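Local coordinates for protein GH127 beta-L-arabinofuranoside (Geobacillus stearothermophilus, PDB 4QK0) that probably hydrolyses terminal beta-L-arabinofuranosyl linkages, as a retaining glycoside hydrolase of family GH127, at residues Arg25-Val30 with Arg419-Ile424; Ala85-Leu90 with Val152-Ala157. One frame throughout, in Å; residues are numbered along the deposited sequence.

Contact 1: residues Arg25-Val30 with Arg419-Ile424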
# COMPACT_ATOMS: atom_id res chain seq x y z
N ARG A 25 -17.43 -15.62 -29.38
CA ARG A 25 -17.05 -14.21 -29.56
C ARG A 25 -15.59 -13.94 -29.16
O ARG A 25 -14.85 -13.26 -29.89
CB ARG A 25 -18.03 -13.29 -28.82
CG ARG A 25 -18.02 -11.84 -29.30
CD ARG A 25 -18.64 -10.90 -28.27
NE ARG A 25 -17.80 -10.81 -27.10
CZ ARG A 25 -16.73 -10.05 -26.99
NH1 ARG A 25 -16.31 -9.28 -27.99
NH2 ARG A 25 -16.07 -10.02 -25.83
N TYR A 26 -15.13 -14.51 -28.05
CA TYR A 26 -13.74 -14.28 -27.59
C TYR A 26 -12.72 -14.90 -28.52
O TYR A 26 -11.66 -14.33 -28.82
CB TYR A 26 -13.54 -14.80 -26.16
CG TYR A 26 -14.00 -13.85 -25.05
CD1 TYR A 26 -13.28 -12.70 -24.78
CD2 TYR A 26 -15.08 -14.14 -24.26
CE1 TYR A 26 -13.67 -11.82 -23.78
CE2 TYR A 26 -15.45 -13.29 -23.23
CZ TYR A 26 -14.71 -12.10 -23.01
OH TYR A 26 -15.08 -11.23 -22.04
N ILE A 27 -13.04 -16.09 -28.99
CA ILE A 27 -12.15 -16.76 -29.96
C ILE A 27 -12.04 -15.96 -31.24
O ILE A 27 -10.95 -15.80 -31.77
CB ILE A 27 -12.61 -18.21 -30.24
CG1 ILE A 27 -12.46 -19.00 -28.95
CG2 ILE A 27 -11.79 -18.85 -31.35
CD1 ILE A 27 -12.53 -20.48 -29.12
N ASP A 28 -13.14 -15.45 -31.72
CA ASP A 28 -13.13 -14.60 -32.90
C ASP A 28 -12.28 -13.38 -32.71
O ASP A 28 -11.55 -12.98 -33.62
CB ASP A 28 -14.55 -14.19 -33.32
CG ASP A 28 -15.38 -15.41 -33.84
OD1 ASP A 28 -14.76 -16.43 -34.23
OD2 ASP A 28 -16.65 -15.34 -33.86
N VAL A 29 -12.38 -12.78 -31.52
CA VAL A 29 -11.53 -11.63 -31.20
C VAL A 29 -10.07 -12.03 -31.18
O VAL A 29 -9.20 -11.30 -31.70
CB VAL A 29 -11.94 -11.00 -29.85
CG1 VAL A 29 -10.85 -10.09 -29.33
CG2 VAL A 29 -13.24 -10.22 -30.02
N VAL A 30 -9.75 -13.15 -30.56
CA VAL A 30 -8.34 -13.59 -30.57
C VAL A 30 -7.83 -13.83 -31.98
O VAL A 30 -6.69 -13.49 -32.32
CB VAL A 30 -8.17 -14.88 -29.72
CG1 VAL A 30 -6.81 -15.52 -29.94
CG2 VAL A 30 -8.31 -14.58 -28.25
N ARG A 419 -3.66 -17.83 -25.84
CA ARG A 419 -3.47 -19.28 -25.84
C ARG A 419 -4.50 -19.97 -24.99
O ARG A 419 -4.97 -21.03 -25.37
CB ARG A 419 -2.06 -19.72 -25.50
CG ARG A 419 -1.60 -19.48 -24.09
CD ARG A 419 -0.17 -19.96 -23.96
NE ARG A 419 0.32 -19.78 -22.61
CZ ARG A 419 1.07 -20.64 -21.94
NH1 ARG A 419 1.43 -21.81 -22.47
NH2 ARG A 419 1.46 -20.34 -20.70
N LEU A 420 -4.92 -19.34 -23.89
CA LEU A 420 -6.01 -19.92 -23.11
C LEU A 420 -7.38 -19.88 -23.81
O LEU A 420 -8.12 -20.90 -23.90
CB LEU A 420 -6.13 -19.22 -21.77
CG LEU A 420 -7.31 -19.69 -20.91
CD1 LEU A 420 -7.16 -21.16 -20.59
CD2 LEU A 420 -7.37 -18.91 -19.62
N ILE A 421 -7.76 -18.70 -24.30
CA ILE A 421 -9.07 -18.52 -24.90
C ILE A 421 -9.18 -19.44 -26.09
O ILE A 421 -10.22 -20.06 -26.32
CB ILE A 421 -9.26 -17.05 -25.33
CG1 ILE A 421 -9.58 -16.18 -24.09
CG2 ILE A 421 -10.40 -16.91 -26.32
CD1 ILE A 421 -9.55 -14.70 -24.37
N ALA A 422 -8.11 -19.50 -26.89
CA ALA A 422 -8.15 -20.29 -28.13
C ALA A 422 -8.28 -21.79 -27.84
O ALA A 422 -8.77 -22.53 -28.68
CB ALA A 422 -6.92 -20.03 -28.99
N SER A 423 -7.86 -22.21 -26.66
CA SER A 423 -7.93 -23.61 -26.29
C SER A 423 -9.06 -23.90 -25.33
O SER A 423 -9.04 -24.92 -24.68
CB SER A 423 -6.58 -24.05 -25.68
OG SER A 423 -6.29 -23.34 -24.50
N ILE A 424 -10.01 -22.98 -25.20
CA ILE A 424 -11.04 -23.15 -24.21
C ILE A 424 -11.75 -24.50 -24.38
O ILE A 424 -12.19 -25.11 -23.39
CB ILE A 424 -12.05 -21.97 -24.24
CG1 ILE A 424 -13.12 -22.10 -23.16
CG2 ILE A 424 -12.78 -21.87 -25.53
CD1 ILE A 424 -12.57 -21.88 -21.78
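Ile421 meets three residues of 25-30 in turn, and its CG2 methyl does most of the touching. A chi1 of -77° turns CG1 beside the backbone N and sets CG2 against helix 22-42, where it lies 3.7 Å from Val30 CG2 and also touches Tyr26 CB and Ile27 CG1. Ile27 and Ile421 run antiparallel alongside one another, whereas Val30 comes in obliquely with the branch that is anti to its carbonyl carbon. Ile421 CD1 lies obliquely by the Tyr26 ring, while the hydroxyl end runs off from the segment; the ring also meets Phe22 edge-to-face. At Ala422 the backbones come closest, with the two CA atoms of Ile27 and Ala422 5.6 Å apart; the small side chain allows this approach. Ile424 adds the last contact through its CG2, 3.9 Å from Ile27 CD1. The extended outer chain of Ile27 (chi2 -165°) carries that CD1 past the Ile421 carbonyl, whose O lies 3.6 Å from Ile27 CG1. Cutting Ile27 back to an alanine removes CG1, CG2 and CD1 and would probably open a gap between Ile424 CG2 and the Ile421 carbonyl. No hydrogen bond crosses between the segments, and all six touching residues are buried. The chemistry therefore implies cohesion by shape and exclusion of water, with the Ile421 carbonyl O already accepting a bond from Ile424 N within its own segment.

Contact 2: residues Ala85-Leu90 with Val152-Ala157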
# COMPACT_ATOMS: atom_id res chain seq x y z
N ALA A 85 -0.72 -20.39 -29.37
CA ALA A 85 -2.09 -19.92 -29.63
C ALA A 85 -2.54 -20.19 -31.08
O ALA A 85 -3.70 -20.52 -31.34
CB ALA A 85 -2.21 -18.45 -29.35
N VAL A 86 -1.63 -19.97 -32.02
CA VAL A 86 -1.94 -20.16 -33.44
C VAL A 86 -2.33 -21.62 -33.69
O VAL A 86 -3.32 -21.88 -34.32
CB VAL A 86 -0.74 -19.73 -34.31
CG1 VAL A 86 -0.79 -20.36 -35.68
CG2 VAL A 86 -0.70 -18.21 -34.45
N ALA A 87 -1.56 -22.54 -33.10
CA ALA A 87 -1.91 -23.97 -33.09
C ALA A 87 -3.32 -24.23 -32.69
O ALA A 87 -4.07 -24.94 -33.40
CB ALA A 87 -0.98 -24.73 -32.16
N TYR A 88 -3.76 -23.62 -31.58
CA TYR A 88 -5.13 -23.85 -31.13
C TYR A 88 -6.12 -23.22 -32.07
O TYR A 88 -7.24 -23.75 -32.24
CB TYR A 88 -5.37 -23.33 -29.70
CG TYR A 88 -4.46 -23.94 -28.66
CD1 TYR A 88 -4.21 -25.30 -28.62
CD2 TYR A 88 -3.85 -23.15 -27.70
CE1 TYR A 88 -3.39 -25.86 -27.65
CE2 TYR A 88 -3.01 -23.69 -26.74
CZ TYR A 88 -2.79 -25.05 -26.71
OH TYR A 88 -1.94 -25.58 -25.78
N LEU A 89 -5.76 -22.08 -32.65
CA LEU A 89 -6.67 -21.45 -33.61
C LEU A 89 -6.90 -22.35 -34.83
O LEU A 89 -8.04 -22.46 -35.33
CB LEU A 89 -6.15 -20.10 -34.05
CG LEU A 89 -6.34 -19.04 -32.95
CD1 LEU A 89 -5.66 -17.75 -33.40
CD2 LEU A 89 -7.77 -18.76 -32.65
N LEU A 90 -5.83 -22.97 -35.29
CA LEU A 90 -5.89 -23.87 -36.43
C LEU A 90 -6.69 -25.14 -36.19
O LEU A 90 -7.15 -25.71 -37.15
CB LEU A 90 -4.49 -24.25 -36.90
CG LEU A 90 -3.65 -23.09 -37.44
CD1 LEU A 90 -2.24 -23.54 -37.75
CD2 LEU A 90 -4.26 -22.45 -38.67
N VAL A 152 4.25 -29.16 -29.14
CA VAL A 152 3.25 -30.18 -28.84
C VAL A 152 1.90 -29.77 -29.40
O VAL A 152 1.22 -30.55 -30.10
CB VAL A 152 3.12 -30.44 -27.32
CG1 VAL A 152 1.92 -31.35 -27.00
CG2 VAL A 152 4.39 -31.08 -26.81
N ALA A 153 1.50 -28.54 -29.10
CA ALA A 153 0.22 -28.07 -29.56
C ALA A 153 0.11 -28.05 -31.09
O ALA A 153 -0.95 -28.32 -31.64
CB ALA A 153 -0.08 -26.67 -29.01
N TYR A 154 1.18 -27.62 -31.74
CA TYR A 154 1.18 -27.47 -33.16
C TYR A 154 1.10 -28.87 -33.82
O TYR A 154 0.42 -29.04 -34.80
CB TYR A 154 2.45 -26.68 -33.61
CG TYR A 154 2.34 -26.19 -35.03
CD1 TYR A 154 1.58 -25.08 -35.33
CD2 TYR A 154 2.96 -26.88 -36.08
CE1 TYR A 154 1.44 -24.63 -36.63
CE2 TYR A 154 2.84 -26.44 -37.39
CZ TYR A 154 2.07 -25.31 -37.66
OH TYR A 154 1.91 -24.83 -38.94
N PHE A 155 1.77 -29.86 -33.24
CA PHE A 155 1.62 -31.22 -33.71
C PHE A 155 0.19 -31.76 -33.62
O PHE A 155 -0.35 -32.32 -34.58
CB PHE A 155 2.54 -32.15 -32.96
CG PHE A 155 2.37 -33.57 -33.37
CD1 PHE A 155 2.67 -33.96 -34.68
CD2 PHE A 155 1.88 -34.51 -32.49
CE1 PHE A 155 2.48 -35.27 -35.09
CE2 PHE A 155 1.70 -35.83 -32.89
CZ PHE A 155 2.01 -36.20 -34.18
N ARG A 156 -0.43 -31.59 -32.48
CA ARG A 156 -1.79 -32.07 -32.26
C ARG A 156 -2.74 -31.40 -33.18
O ARG A 156 -3.72 -32.01 -33.57
CB ARG A 156 -2.26 -31.85 -30.80
CG ARG A 156 -1.48 -32.70 -29.84
CD ARG A 156 -1.96 -32.67 -28.40
NE ARG A 156 -1.73 -34.03 -27.94
CZ ARG A 156 -1.31 -34.40 -26.75
NH1 ARG A 156 -1.06 -33.48 -25.82
NH2 ARG A 156 -1.16 -35.71 -26.52
N ALA A 157 -2.46 -30.15 -33.53
CA ALA A 157 -3.39 -29.40 -34.40
C ALA A 157 -3.22 -29.69 -35.87
O ALA A 157 -4.19 -29.63 -36.62
CB ALA A 157 -3.20 -27.89 -34.20
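The short helical segments 85-90 and 152-157 run in nearly the same direction, 15° apart, with their axes 8.2 Å from each other at closest approach and the Ala87 and Tyr154 CA atoms separated by only 4.7 Å. Alanines permit this proximity. Ala87 CB points across to the other helix, 3.8 Å from Ala153 CB and 3.6 Å from Tyr154 CA, while Ala157 CB sits 3.2 Å from the Ala87 carbonyl O. Two tyrosines flank the alanines. Tyr88 leaves its backbone away from the partner, but its ring returns, bringing CE1 to 3.7 Å from Ala153 CB; its hydroxyl is hydrogen-bonded to Glu84. With CG anti to the backbone N (chi1 -166°), Tyr154 carries its ring alongside 85-90, meeting Ala87 CB and Leu90 CD1 obliquely, the latter 4.0 Å from Tyr154 CE1. Its hydroxyl bonds Asp103 on helix 96-112, a helix that lies between the two in sequence and also packs on the Tyr154 ring. Near-parallel neighbouring helices with helix 96-112 between them in sequence are consistent with the (alpha/alpha)6 barrel of the six-hairpin glycosidase clan to which this catalytic domain belongs.

Overall arrangement
Both contacts join helices of the catalytic domain, and both are buried, although contact 1 lies nearer the centre of the chain (about 13 Å, against about 18 Å for the centre of contact 2). They share no helix, yet they abut: Ala85 and Tyr88 of contact 2 pack on Arg419, Ala422 and Ser423 of contact 1, with Tyr88 CD2 3.3 Å from Arg419 O. Helix 76-92 touches helices 22-42 and 413-422 as well as 140-158. In sequence, contact 2 is nested within the long span closed by contact 1. Neither has a hydrogen bond across it. Contact 1 is mainly isoleucine and valine, contact 2 mainly alanine and tyrosine.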